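Local coordinates for arsenic responsive repressor ArsR (Corynebacterium glutamicum ATCC 13032, PDB 6J0E), which probably represses transcription by binding operator DNA as a winged-helix homodimer and releases it when arsenite, As(III), is bound, at residues L44-Q49 / D65-S70; T6-N11 / I114-L119; A84-R89 / E103-L108. All coordinates share one frame; numbering follows the deposited sequence.

Contacts 1 and 3 belong to the winged-helix body of the chain and meet where Leu47 packs on Phe105 and Leu87, whereas contact 2 ties the two ends of the chain together at its far side, with about 16 Å between its nearest atoms and those of contact 1. Contact 3 is the most buried and largely apolar, centred on two phenylalanines. Contact 1 lies nearer the surface and combines a methionine wedge with a water-bridged arginine. Contact 2, partly buried, is the one held by direct hydrogen bonds, mostly from backbone to backbone. Each of the three also reaches the second subunit, and contact 2 encloses the other two along the chain.

Contact 1 (L44-Q49 / D65-S70); sequences LRILSQ and DLMGLS
In the helix-turn-helix of this ArsR-family repressor, Met67 at the end of helix 60-67 wedges against Arg45, Ile46 and Gln49 of the supporting helix 41-52. The chain then turns through Gly68, whose phi is positive, and enters helix 71-83, by family homology the recognition helix. CG of Met67 is anti to its carbonyl carbon and the chain runs out straight (chi2 -174°) before bending at the last torsion. This path carries the thioether to the helix surface, where SD lies 3.6 Å from Ile46 CG1, the two side chains crossing at about a right angle. The terminal methyl reaches further along the helix, with CE 3.7 Å from Arg45 CB. Gln49 slides past Met67 in the opposite direction, CG to CG at 4.0 Å, and its bend at chi2 (-86°) swings the amide over Leu66. There Gln49 OE1 is 3.8 Å from Leu66 CD1, a contact of oxygen with methyl and not a polar bond.

Polar linkage between the two segments runs through water. In the plane of the Arg45 guanidinium and at its edge, a water accepts from NH2 at 2.9 Å and gives a hydrogen to Met67 O at 2.8 Å, so that a carbonyl at the helix terminus is satisfied. Leu69 CD1 comes obliquely to the same guanidinium. On its other amino group, Arg45 NH1 is bonded to Ser28 OG of the second subunit, while Ile46 also packs on Ile74 and His77 of helix 71-83. Van der Waals packing of the thioether on Ile46 and Arg45 thus carries the contact without a direct hydrogen bond between the segments, and the arginine is held at both amino groups, by the water on one and by the second subunit on the other.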
ATOM      1  N   LEU B  44       1.982  -6.020 -11.814  1.00  9.41           N
ATOM      2  CA  LEU B  44       0.763  -5.391 -11.308  1.00 11.94           C
ATOM      3  C   LEU B  44      -0.446  -5.766 -12.107  1.00 12.30           C
ATOM      4  O   LEU B  44      -1.528  -5.966 -11.543  1.00 10.44           O
ATOM      5  CB  LEU B  44       0.902  -3.827 -11.329  1.00 13.20           C
ATOM      6  CG  LEU B  44       1.807  -3.373 -10.220  1.00 13.23           C
ATOM      7  CD1 LEU B  44       1.578  -1.824 -10.178  1.00 14.85           C
ATOM      8  CD2 LEU B  44       1.560  -3.908  -8.841  1.00 13.60           C
ATOM      9  N   ARG B  45      -0.284  -5.758 -13.420  1.00 12.79           N
ATOM     10  CA  ARG B  45      -1.349  -6.304 -14.318  1.00 14.87           C
ATOM     11  C   ARG B  45      -1.728  -7.760 -14.127  1.00 12.81           C
ATOM     12  O   ARG B  45      -2.931  -8.077 -14.257  1.00 13.12           O
ATOM     13  CB  ARG B  45      -1.025  -6.054 -15.764  1.00 14.88           C
ATOM     14  CG  ARG B  45      -0.940  -4.575 -16.062  1.00 17.11           C
ATOM     15  CD  ARG B  45      -1.292  -4.138 -17.506  1.00 15.13           C
ATOM     16  NE  ARG B  45      -0.559  -4.914 -18.488  1.00 18.59           N
ATOM     17  CZ  ARG B  45       0.681  -4.721 -18.918  1.00 15.80           C
ATOM     18  NH1 ARG B  45       1.435  -3.796 -18.420  1.00 18.57           N
ATOM     19  NH2 ARG B  45       1.197  -5.544 -19.841  1.00 18.44           N
ATOM     20  N   ILE B  46      -0.772  -8.604 -13.860  1.00 12.37           N
ATOM     21  CA  ILE B  46      -1.083  -9.971 -13.528  1.00 13.62           C
ATOM     22  C   ILE B  46      -1.936  -9.902 -12.316  1.00 13.47           C
ATOM     23  O   ILE B  46      -2.977 -10.567 -12.301  1.00 11.51           O
ATOM     24  CB  ILE B  46       0.118 -10.874 -13.301  1.00 13.87           C
ATOM     25  CG1 ILE B  46       0.917 -10.917 -14.565  1.00 12.57           C
ATOM     26  CG2 ILE B  46      -0.381 -12.188 -12.736  1.00 14.15           C
ATOM     27  CD1 ILE B  46       2.199 -11.756 -14.609  1.00 12.78           C
ATOM     28  N   LEU B  47      -1.485  -9.168 -11.269  1.00 11.70           N
ATOM     29  CA  LEU B  47      -2.378  -9.059 -10.084  1.00 12.46           C
ATOM     30  C   LEU B  47      -3.757  -8.600 -10.358  1.00 15.78           C
ATOM     31  O   LEU B  47      -4.726  -9.102  -9.740  1.00 16.15           O
ATOM     32  CB  LEU B  47      -1.752  -8.229  -8.944  1.00 13.05           C
ATOM     33  CG  LEU B  47      -0.561  -8.898  -8.496  1.00 13.53           C
ATOM     34  CD1 LEU B  47       0.102  -7.990  -7.462  1.00 15.05           C
ATOM     35  CD2 LEU B  47      -0.881 -10.250  -7.790  1.00 14.98           C
ATOM     36  N   SER B  48      -3.856  -7.595 -11.213  1.00 15.09           N
ATOM     37  CA  SER B  48      -5.163  -7.155 -11.779  1.00 15.81           C
ATOM     38  C   SER B  48      -6.020  -8.121 -12.452  1.00 14.05           C
ATOM     39  O   SER B  48      -7.215  -8.115 -12.249  1.00 14.23           O
ATOM     40  CB  SER B  48      -4.911  -6.032 -12.805  1.00 19.44           C
ATOM     41  OG  SER B  48      -5.165  -4.850 -12.138  1.00 29.38           O
ATOM     42  N   GLN B  49      -5.395  -8.884 -13.362  1.00 14.13           N
ATOM     43  CA  GLN B  49      -6.213  -9.927 -14.038  1.00 14.47           C
ATOM     44  C   GLN B  49      -6.713 -10.969 -12.984  1.00 16.21           C
ATOM     45  O   GLN B  49      -7.814 -11.472 -13.103  1.00 13.40           O
ATOM     46  CB  GLN B  49      -5.420 -10.599 -15.151  1.00 15.09           C
ATOM     47  CG  GLN B  49      -5.011  -9.629 -16.245  1.00 16.00           C
ATOM     48  CD  GLN B  49      -6.114  -9.460 -17.317  1.00 18.00           C
ATOM     49  OE1 GLN B  49      -7.203 -10.066 -17.189  1.00 15.43           O
ATOM     50  NE2 GLN B  49      -5.881  -8.583 -18.284  1.00 15.11           N
ATOM     51  N   ASP B  65      -3.153 -15.925 -22.658  1.00 12.28           N
ATOM     52  CA  ASP B  65      -4.235 -15.550 -23.540  1.00 14.90           C
ATOM     53  C   ASP B  65      -4.800 -14.135 -23.151  1.00 14.64           C
ATOM     54  O   ASP B  65      -5.066 -13.272 -24.030  1.00 13.99           O
ATOM     55  CB  ASP B  65      -5.271 -16.718 -23.540  1.00 15.64           C
ATOM     56  CG  ASP B  65      -6.185 -16.768 -24.832  0.50 19.78           C
ATOM     57  OD1 ASP B  65      -5.792 -16.419 -25.982  0.50 16.30           O
ATOM     58  OD2 ASP B  65      -7.330 -17.187 -24.641  0.50 20.66           O
ATOM     59  N   LEU B  66      -5.047 -13.928 -21.861  1.00 14.42           N
ATOM     60  CA  LEU B  66      -5.682 -12.666 -21.363  1.00 17.39           C
ATOM     61  C   LEU B  66      -4.767 -11.461 -21.634  1.00 18.30           C
ATOM     62  O   LEU B  66      -5.217 -10.333 -21.983  1.00 14.20           O
ATOM     63  CB  LEU B  66      -6.082 -12.796 -19.859  1.00 17.38           C
ATOM     64  CG  LEU B  66      -7.230 -13.716 -19.417  1.00 19.28           C
ATOM     65  CD1 LEU B  66      -7.251 -13.743 -17.934  1.00 23.42           C
ATOM     66  CD2 LEU B  66      -8.586 -13.161 -19.940  1.00 22.07           C
ATOM     67  N   MET B  67      -3.457 -11.648 -21.403  1.00 17.13           N
ATOM     68  CA  MET B  67      -2.582 -10.534 -21.476  1.00 12.40           C
ATOM     69  C   MET B  67      -1.825 -10.266 -22.791  1.00 14.79           C
ATOM     70  O   MET B  67      -1.227  -9.211 -22.925  1.00 12.82           O
ATOM     71  CB  MET B  67      -1.583 -10.744 -20.280  1.00 12.95           C
ATOM     72  CG  MET B  67      -2.309 -10.867 -18.975  1.00 13.32           C
ATOM     73  SD  MET B  67      -1.054 -10.941 -17.569  1.00 13.13           S
ATOM     74  CE  MET B  67      -0.383  -9.253 -17.606  1.00 14.17           C
ATOM     75  N   GLY B  68      -1.823 -11.285 -23.687  1.00 13.07           N
ATOM     76  CA  GLY B  68      -1.028 -11.217 -24.904  1.00 14.42           C
ATOM     77  C   GLY B  68       0.453 -11.270 -24.748  1.00 16.00           C
ATOM     78  O   GLY B  68       1.200 -10.745 -25.693  1.00 14.97           O
ATOM     79  N   LEU B  69       0.913 -11.767 -23.546  1.00 13.88           N
ATOM     80  CA  LEU B  69       2.346 -11.832 -23.318  1.00 15.34           C
ATOM     81  C   LEU B  69       2.784 -13.285 -23.450  1.00 13.33           C
ATOM     82  O   LEU B  69       1.976 -14.137 -23.404  1.00 13.28           O
ATOM     83  CB  LEU B  69       2.796 -11.230 -22.010  1.00 19.29           C
ATOM     84  CG  LEU B  69       2.488  -9.711 -21.663  1.00 20.59           C
ATOM     85  CD1 LEU B  69       1.251  -9.686 -20.826  1.00 26.47           C
ATOM     86  CD2 LEU B  69       3.521  -9.151 -20.708  1.00 26.81           C
ATOM     87  N   SER B  70       4.058 -13.568 -23.703  1.00 17.26           N
ATOM     88  CA  SER B  70       4.441 -14.924 -23.932  1.00 18.22           C
ATOM     89  C   SER B  70       4.429 -15.835 -22.661  1.00 21.10           C
ATOM     90  O   SER B  70       4.560 -15.372 -21.515  1.00 18.04           O
ATOM     91  CB  SER B  70       5.827 -14.888 -24.558  1.00 17.69           C
ATOM     92  OG  SER B  70       6.812 -14.595 -23.566  1.00 19.46           O
TER
HETATM   93  O   HOH W   1      -0.895  -7.330 -20.851  1.00 15.30           O

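Contact 2 (T6-N11 / I114-L119); sequences TIQLAN and IGSMEL
Ile7 and Met117 form the hydrogen-bonded pair of a short antiparallel ladder, with Thr6-Glu118 and Gln8-Ser116 as the non-hydrogen-bonded pairs to either side, and the N-to-C directions of strand segments 6-8 and 116-119 lie at 142°. Ile7 N donates to Met117 O at 2.9 Å (168° at the hydrogen). The return bond from Met117 N to Ile7 O is longer, at 3.1 Å. Beyond the strand, Leu9 N reaches Gly115 O at 2.9 Å from above the carbonyl plane. On one face, Ile7 CG1 and Met117 CG each sit between the backbone N and the carbonyl carbon, torsions that bring the two chains alongside each other, with CG1 and CG 3.7 Å apart. Leu9 CD1 crosses to Met117 CG, and Leu119 CD2 meets Ile7 CD1 at 3.8 Å. This two-stranded sheet pairs the N-terminal strand with the C-terminal one, and an arsenic is bound close to Gly115, whose backbone also bonds to that of Cys15. Thr6 OG1 and Glu118 OE2 form a hydrogen bond on the opposite face, its very short modelled length being doubtful. Arg109 of the second subunit makes a salt bridge to the same Glu118 OE2.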
ATOM      1  N   THR B   6     -12.235   7.204   2.712  1.00 12.83           N
ATOM      2  CA  THR B   6     -10.908   7.413   3.295  1.00 11.74           C
ATOM      3  C   THR B   6     -10.949   8.641   4.144  1.00 11.81           C
ATOM      4  O   THR B   6     -11.282   9.702   3.648  1.00 15.71           O
ATOM      5  CB  THR B   6      -9.859   7.525   2.131  1.00 10.04           C
ATOM      6  OG1 THR B   6      -9.762   6.335   1.408  1.00 11.44           O
ATOM      7  CG2 THR B   6      -8.448   7.945   2.740  1.00  9.85           C
ATOM      8  N   ILE B   7     -10.592   8.534   5.385  1.00 11.49           N
ATOM      9  CA  ILE B   7     -10.666   9.600   6.369  1.00 14.44           C
ATOM     10  C   ILE B   7      -9.243  10.031   6.675  1.00 15.06           C
ATOM     11  O   ILE B   7      -8.334   9.145   6.708  1.00 13.01           O
ATOM     12  CB  ILE B   7     -11.318   9.147   7.655  1.00 16.27           C
ATOM     13  CG1 ILE B   7     -10.697   7.912   8.333  1.00 19.92           C
ATOM     14  CG2 ILE B   7     -12.806   8.883   7.354  1.00 20.49           C
ATOM     15  CD1 ILE B   7     -11.054   7.831   9.821  1.00 21.10           C
ATOM     16  N   GLN B   8      -9.037  11.314   6.970  1.00 16.66           N
ATOM     17  CA  GLN B   8      -7.742  11.815   7.525  1.00 16.15           C
ATOM     18  C   GLN B   8      -7.645  11.557   9.012  1.00 14.23           C
ATOM     19  O   GLN B   8      -8.629  11.763   9.798  1.00 17.46           O
ATOM     20  CB  GLN B   8      -7.562  13.330   7.285  1.00 19.07           C
ATOM     21  CG  GLN B   8      -7.664  13.591   5.807  1.00 22.95           C
ATOM     22  CD  GLN B   8      -6.515  12.986   5.056  1.00 22.45           C
ATOM     23  OE1 GLN B   8      -5.401  13.173   5.428  1.00 31.29           O
ATOM     24  NE2 GLN B   8      -6.799  12.237   4.020  1.00 21.86           N
ATOM     25  N   LEU B   9      -6.482  11.184   9.497  1.00 11.54           N
ATOM     26  CA  LEU B   9      -6.261  10.884  10.873  1.00 13.65           C
ATOM     27  C   LEU B   9      -5.430  12.031  11.567  1.00 19.84           C
ATOM     28  O   LEU B   9      -4.175  11.953  11.738  1.00 19.68           O
ATOM     29  CB  LEU B   9      -5.632   9.530  11.064  1.00 14.48           C
ATOM     30  CG  LEU B   9      -6.520   8.364  10.707  1.00 17.56           C
ATOM     31  CD1 LEU B   9      -5.632   7.155  10.661  1.00 18.76           C
ATOM     32  CD2 LEU B   9      -7.634   8.185  11.703  1.00 16.66           C
ATOM     33  N   ALA B  10      -6.169  13.064  11.926  1.00 16.94           N
ATOM     34  CA  ALA B  10      -5.594  14.330  12.337  1.00 20.89           C
ATOM     35  C   ALA B  10      -5.022  14.370  13.763  1.00 18.66           C
ATOM     36  O   ALA B  10      -4.510  15.404  14.193  1.00 21.17           O
ATOM     37  CB  ALA B  10      -6.597  15.402  12.110  1.00 23.33           C
ATOM     38  N   ASN B  11      -5.158  13.308  14.559  1.00 14.77           N
ATOM     39  CA  ASN B  11      -4.532  13.236  15.848  1.00 16.39           C
ATOM     40  C   ASN B  11      -3.171  12.582  15.567  1.00 16.32           C
ATOM     41  O   ASN B  11      -3.168  11.493  15.027  1.00 15.63           O
ATOM     42  CB  ASN B  11      -5.355  12.358  16.829  1.00 17.12           C
ATOM     43  CG  ASN B  11      -4.789  12.371  18.234  1.00 19.91           C
ATOM     44  OD1 ASN B  11      -3.668  12.816  18.428  1.00 28.48           O
ATOM     45  ND2 ASN B  11      -5.614  12.035  19.260  1.00 20.17           N
ATOM     46  N   ILE B 114      -0.728   5.733   6.369  1.00  6.17           N
ATOM     47  CA  ILE B 114       0.070   6.895   6.685  1.00  7.38           C
ATOM     48  C   ILE B 114      -0.815   8.172   6.609  1.00  7.79           C
ATOM     49  O   ILE B 114      -1.024   8.715   5.554  1.00  6.60           O
ATOM     50  CB  ILE B 114       1.211   7.049   5.598  1.00  7.51           C
ATOM     51  CG1 ILE B 114       2.029   5.753   5.541  1.00  8.04           C
ATOM     52  CG2 ILE B 114       2.101   8.273   5.985  1.00  7.02           C
ATOM     53  CD1 ILE B 114       2.784   5.500   6.742  1.00  7.56           C
ATOM     54  N   GLY B 115      -1.443   8.450   7.708  1.00  7.61           N
ATOM     55  CA  GLY B 115      -2.232   9.717   7.845  1.00  8.18           C
ATOM     56  C   GLY B 115      -3.690   9.574   7.404  1.00 10.15           C
ATOM     57  O   GLY B 115      -4.401  10.530   7.511  1.00  7.39           O
ATOM     58  N   SER B 116      -4.122   8.406   6.994  1.00  8.81           N
ATOM     59  CA  SER B 116      -5.511   8.218   6.501  0.85  9.26           C
ATOM     60  C   SER B 116      -5.743   6.724   6.510  1.00  7.99           C
ATOM     61  O   SER B 116      -4.787   5.903   6.597  1.00  5.13           O
ATOM     62  CB  SER B 116      -5.757   8.827   5.143  0.85  8.32           C
ATOM     63  OG  SER B 116      -5.181   8.185   3.969  0.85  6.88           O
ATOM     64  N   MET B 117      -7.020   6.350   6.493  1.00  7.58           N
ATOM     65  CA  MET B 117      -7.419   4.982   6.542  1.00  9.07           C
ATOM     66  C   MET B 117      -8.814   4.893   5.907  1.00  8.73           C
ATOM     67  O   MET B 117      -9.478   5.881   5.871  1.00  8.50           O
ATOM     68  CB  MET B 117      -7.449   4.435   7.969  1.00 11.46           C
ATOM     69  CG  MET B 117      -8.419   5.084   8.900  1.00 17.22           C
ATOM     70  SD  MET B 117      -8.536   4.292  10.502  1.00 22.73           S
ATOM     71  CE  MET B 117      -9.286   2.703  10.226  1.00 21.71           C
ATOM     72  N   GLU B 118      -9.157   3.682   5.524  1.00  7.97           N
ATOM     73  CA  GLU B 118     -10.508   3.341   4.928  1.00 10.36           C
ATOM     74  C   GLU B 118     -11.339   2.759   5.957  1.00 12.85           C
ATOM     75  O   GLU B 118     -10.985   1.706   6.525  1.00 17.59           O
ATOM     76  CB  GLU B 118     -10.306   2.454   3.624  1.00 13.30           C
ATOM     77  CG  GLU B 118      -9.879   3.224   2.448  1.00 13.91           C
ATOM     78  CD  GLU B 118      -8.373   3.719   2.569  1.00 12.16           C
ATOM     79  OE1 GLU B 118      -7.622   2.623   2.996  1.00 12.35           O
ATOM     80  OE2 GLU B 118      -8.068   4.827   2.444  1.00 13.54           O
ATOM     81  N   LEU B 119     -12.579   3.270   6.064  1.00  9.04           N
ATOM     82  CA  LEU B 119     -13.630   2.670   6.871  1.00 10.95           C
ATOM     83  C   LEU B 119     -14.950   2.909   6.164  1.00  9.95           C
ATOM     84  O   LEU B 119     -15.056   3.528   5.167  1.00  9.53           O
ATOM     85  CB  LEU B 119     -13.565   3.192   8.268  1.00 12.86           C
ATOM     86  CG  LEU B 119     -13.730   4.655   8.661  1.00 15.46           C
ATOM     87  CD1 LEU B 119     -15.109   5.095   8.459  1.00 21.87           C
ATOM     88  CD2 LEU B 119     -13.443   4.852  10.078  1.00 17.44           C
TER
HETATM   89  O   HOH W   2      -5.635  10.441   1.830  1.00 17.12           O

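Contact 3 (A84-R89 / E103-L108); sequences AGFLDR and ELFAEL
Phe86 meets Phe105, Leu104 and Leu108 along one side of helix 102-111, and the contact is chiefly apolar. The aromatic pair is oblique, its planes inclined at 33° and its centroids 5.0 Å apart. CD1 of Phe86 sits over one face of the Phe105 ring and is closest to CZ, at 3.4 Å. Further out on the Phe86 ring, Leu108 CD1 comes to the edge near the ring plane, 3.8 Å from CE1, while Leu104 CB approaches the same carbon obliquely. With CG anti to the carbonyl carbon (chi1 -73°), the Leu104 side chain is directed at the turn before Phe86, and its CD1 lies tightly against Ala84 O at 3.2 Å.

That turn ends helix 71-83 in a Schellman motif, with Gly85 at positive phi, and leads into strand 87-92, the first strand of the winged-helix wing. The contact therefore seats the start of the wing on the helix that follows it. Side chains of helices 28-38 and 41-52 pack against the aromatic pair, Leu34 and Leu38 on Phe86 and Leu47 on Phe105, and Leu112 of the second subunit packs on Phe105 and Leu108.

Polar contact across the two segments is confined to a bridging water. It donates to Gly85 O at 2.6 Å and accepts from Leu104 N at 3.1 Å, serving an amide in the first turn of helix 102-111.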
ATOM      1  N   ALA B  84       7.900 -14.414  -3.656  1.00  9.71           N
ATOM      2  CA  ALA B  84       7.668 -13.284  -2.722  1.00  9.00           C
ATOM      3  C   ALA B  84       6.574 -13.518  -1.744  1.00 12.18           C
ATOM      4  O   ALA B  84       6.402 -12.763  -0.775  1.00 13.56           O
ATOM      5  CB  ALA B  84       7.534 -12.000  -3.483  1.00  9.75           C
ATOM      6  N   GLY B  85       5.686 -14.482  -2.056  1.00 11.47           N
ATOM      7  CA  GLY B  85       4.571 -14.835  -1.202  1.00 10.34           C
ATOM      8  C   GLY B  85       3.231 -14.167  -1.603  1.00 10.06           C
ATOM      9  O   GLY B  85       2.223 -14.290  -0.871  1.00  9.75           O
ATOM     10  N   PHE B  86       3.203 -13.362  -2.710  1.00  8.11           N
ATOM     11  CA  PHE B  86       1.975 -12.818  -3.185  1.00  9.83           C
ATOM     12  C   PHE B  86       0.959 -13.836  -3.726  1.00  9.18           C
ATOM     13  O   PHE B  86      -0.242 -13.566  -3.773  1.00  7.97           O
ATOM     14  CB  PHE B  86       2.191 -11.739  -4.251  1.00 10.24           C
ATOM     15  CG  PHE B  86       2.960 -10.509  -3.723  1.00  9.70           C
ATOM     16  CD1 PHE B  86       2.421  -9.817  -2.656  1.00 14.28           C
ATOM     17  CD2 PHE B  86       4.144 -10.113  -4.269  1.00 11.49           C
ATOM     18  CE1 PHE B  86       3.123  -8.718  -2.123  1.00 15.10           C
ATOM     19  CE2 PHE B  86       4.853  -9.019  -3.725  1.00 11.43           C
ATOM     20  CZ  PHE B  86       4.306  -8.321  -2.738  1.00 12.38           C
ATOM     21  N   LEU B  87       1.571 -14.922  -4.253  1.00  9.27           N
ATOM     22  CA  LEU B  87       0.765 -16.015  -4.949  1.00 11.54           C
ATOM     23  C   LEU B  87       1.209 -17.317  -4.369  1.00 11.15           C
ATOM     24  O   LEU B  87       2.288 -17.425  -3.838  1.00 10.44           O
ATOM     25  CB  LEU B  87       1.019 -16.141  -6.439  1.00 10.40           C
ATOM     26  CG  LEU B  87       0.873 -14.834  -7.204  1.00 11.63           C
ATOM     27  CD1 LEU B  87       1.382 -15.047  -8.628  1.00 12.50           C
ATOM     28  CD2 LEU B  87      -0.498 -14.196  -7.201  1.00 11.33           C
ATOM     29  N   ASP B  88       0.379 -18.312  -4.555  1.00 13.61           N
ATOM     30  CA  ASP B  88       0.980 -19.664  -4.347  1.00 14.44           C
ATOM     31  C   ASP B  88       0.302 -20.538  -5.354  1.00 14.37           C
ATOM     32  O   ASP B  88      -0.490 -20.059  -6.142  1.00 11.84           O
ATOM     33  CB  ASP B  88       0.843 -20.220  -2.944  1.00 17.77           C
ATOM     34  CG  ASP B  88      -0.547 -20.394  -2.511  1.00 18.33           C
ATOM     35  OD1 ASP B  88      -1.496 -20.237  -3.252  1.00 15.47           O
ATOM     36  OD2 ASP B  88      -0.695 -20.785  -1.335  1.00 21.42           O
ATOM     37  N   ARG B  89       0.766 -21.770  -5.374  1.00 14.65           N
ATOM     38  CA  ARG B  89       0.363 -22.644  -6.436  1.00 16.63           C
ATOM     39  C   ARG B  89      -0.664 -23.639  -5.846  1.00 18.30           C
ATOM     40  O   ARG B  89      -0.491 -24.161  -4.735  1.00 18.25           O
ATOM     41  CB  ARG B  89       1.587 -23.338  -6.990  1.00 18.34           C
ATOM     42  CG  ARG B  89       2.589 -22.481  -7.722  1.00 19.11           C
ATOM     43  CD  ARG B  89       4.018 -22.974  -7.540  1.00 23.74           C
ATOM     44  NE  ARG B  89       4.213 -24.311  -8.140  1.00 28.47           N
ATOM     45  CZ  ARG B  89       4.550 -24.560  -9.421  1.00 31.41           C
ATOM     46  NH1 ARG B  89       4.718 -23.601 -10.302  1.00 25.21           N
ATOM     47  NH2 ARG B  89       4.651 -25.816  -9.851  1.00 30.95           N
ATOM     48  N   GLU B 103      -3.097 -12.385   2.478  1.00 15.00           N
ATOM     49  CA  GLU B 103      -2.236 -12.049   3.639  1.00 19.94           C
ATOM     50  C   GLU B 103      -1.230 -10.934   3.482  1.00 15.00           C
ATOM     51  O   GLU B 103      -1.310  -9.967   4.255  1.00 12.40           O
ATOM     52  CB  GLU B 103      -1.526 -13.335   4.162  1.00 25.91           C
ATOM     53  CG  GLU B 103      -2.513 -14.338   4.698  1.00 31.07           C
ATOM     54  CD  GLU B 103      -2.853 -15.405   3.653  1.00 36.56           C
ATOM     55  OE1 GLU B 103      -3.246 -16.519   4.001  1.00 31.68           O
ATOM     56  OE2 GLU B 103      -2.703 -15.115   2.471  1.00 27.67           O
ATOM     57  N   LEU B 104      -0.264 -11.068   2.569  1.00 15.27           N
ATOM     58  CA  LEU B 104       0.741 -10.042   2.375  1.00 13.52           C
ATOM     59  C   LEU B 104       0.100  -8.735   1.974  1.00 10.92           C
ATOM     60  O   LEU B 104       0.625  -7.711   2.278  1.00 10.17           O
ATOM     61  CB  LEU B 104       1.917 -10.370   1.386  1.00 15.61           C
ATOM     62  CG  LEU B 104       2.927 -11.365   1.955  1.00 18.99           C
ATOM     63  CD1 LEU B 104       3.978 -11.465   0.870  1.00 19.34           C
ATOM     64  CD2 LEU B 104       3.559 -10.906   3.255  1.00 21.64           C
ATOM     65  N   PHE B 105      -0.978  -8.779   1.237  1.00 11.25           N
ATOM     66  CA  PHE B 105      -1.529  -7.535   0.768  1.00 11.83           C
ATOM     67  C   PHE B 105      -2.073  -6.809   1.940  1.00 11.37           C
ATOM     68  O   PHE B 105      -1.986  -5.627   2.020  1.00 10.20           O
ATOM     69  CB  PHE B 105      -2.571  -7.759  -0.371  1.00 12.90           C
ATOM     70  CG  PHE B 105      -1.938  -8.238  -1.624  1.00 14.09           C
ATOM     71  CD1 PHE B 105      -1.224  -7.340  -2.496  1.00 16.59           C
ATOM     72  CD2 PHE B 105      -1.941  -9.605  -1.979  1.00 14.41           C
ATOM     73  CE1 PHE B 105      -0.563  -7.799  -3.616  1.00 14.49           C
ATOM     74  CE2 PHE B 105      -1.314 -10.011  -3.118  1.00 13.55           C
ATOM     75  CZ  PHE B 105      -0.606  -9.156  -3.944  1.00 15.58           C
ATOM     76  N   ALA B 106      -2.770  -7.522   2.810  1.00  9.82           N
ATOM     77  CA  ALA B 106      -3.298  -6.886   4.053  1.00 11.14           C
ATOM     78  C   ALA B 106      -2.162  -6.297   4.921  1.00  9.30           C
ATOM     79  O   ALA B 106      -2.292  -5.172   5.440  1.00  9.32           O
ATOM     80  CB  ALA B 106      -4.115  -7.876   4.853  1.00 10.92           C
ATOM     81  N   GLU B 107      -1.056  -6.961   4.993  1.00  9.35           N
ATOM     82  CA  GLU B 107       0.076  -6.474   5.716  1.00  9.57           C
ATOM     83  C   GLU B 107       0.596  -5.172   5.069  1.00  8.32           C
ATOM     84  O   GLU B 107       0.879  -4.208   5.807  1.00  7.07           O
ATOM     85  CB  GLU B 107       1.317  -7.481   5.697  1.00 11.27           C
ATOM     86  CG  GLU B 107       1.038  -8.677   6.572  1.00 14.99           C
ATOM     87  CD  GLU B 107       2.349  -9.368   7.036  1.00 17.06           C
ATOM     88  OE1 GLU B 107       3.429  -9.175   6.419  1.00 16.04           O
ATOM     89  OE2 GLU B 107       2.229 -10.173   8.044  1.00 22.91           O
ATOM     90  N   LEU B 108       0.747  -5.163   3.750  1.00  9.12           N
ATOM     91  CA  LEU B 108       1.228  -3.971   2.972  1.00 10.87           C
ATOM     92  C   LEU B 108       0.254  -2.795   3.155  1.00  9.08           C
ATOM     93  O   LEU B 108       0.695  -1.656   3.251  1.00  8.12           O
ATOM     94  CB  LEU B 108       1.603  -4.293   1.492  1.00 12.42           C
ATOM     95  CG  LEU B 108       2.698  -5.267   1.247  1.00 15.65           C
ATOM     96  CD1 LEU B 108       2.919  -5.373  -0.230  1.00 17.82           C
ATOM     97  CD2 LEU B 108       4.002  -4.869   1.961  1.00 15.15           C
TER
HETATM   98  O   HOH W   3       0.288 -12.734   0.002  1.00 15.90           O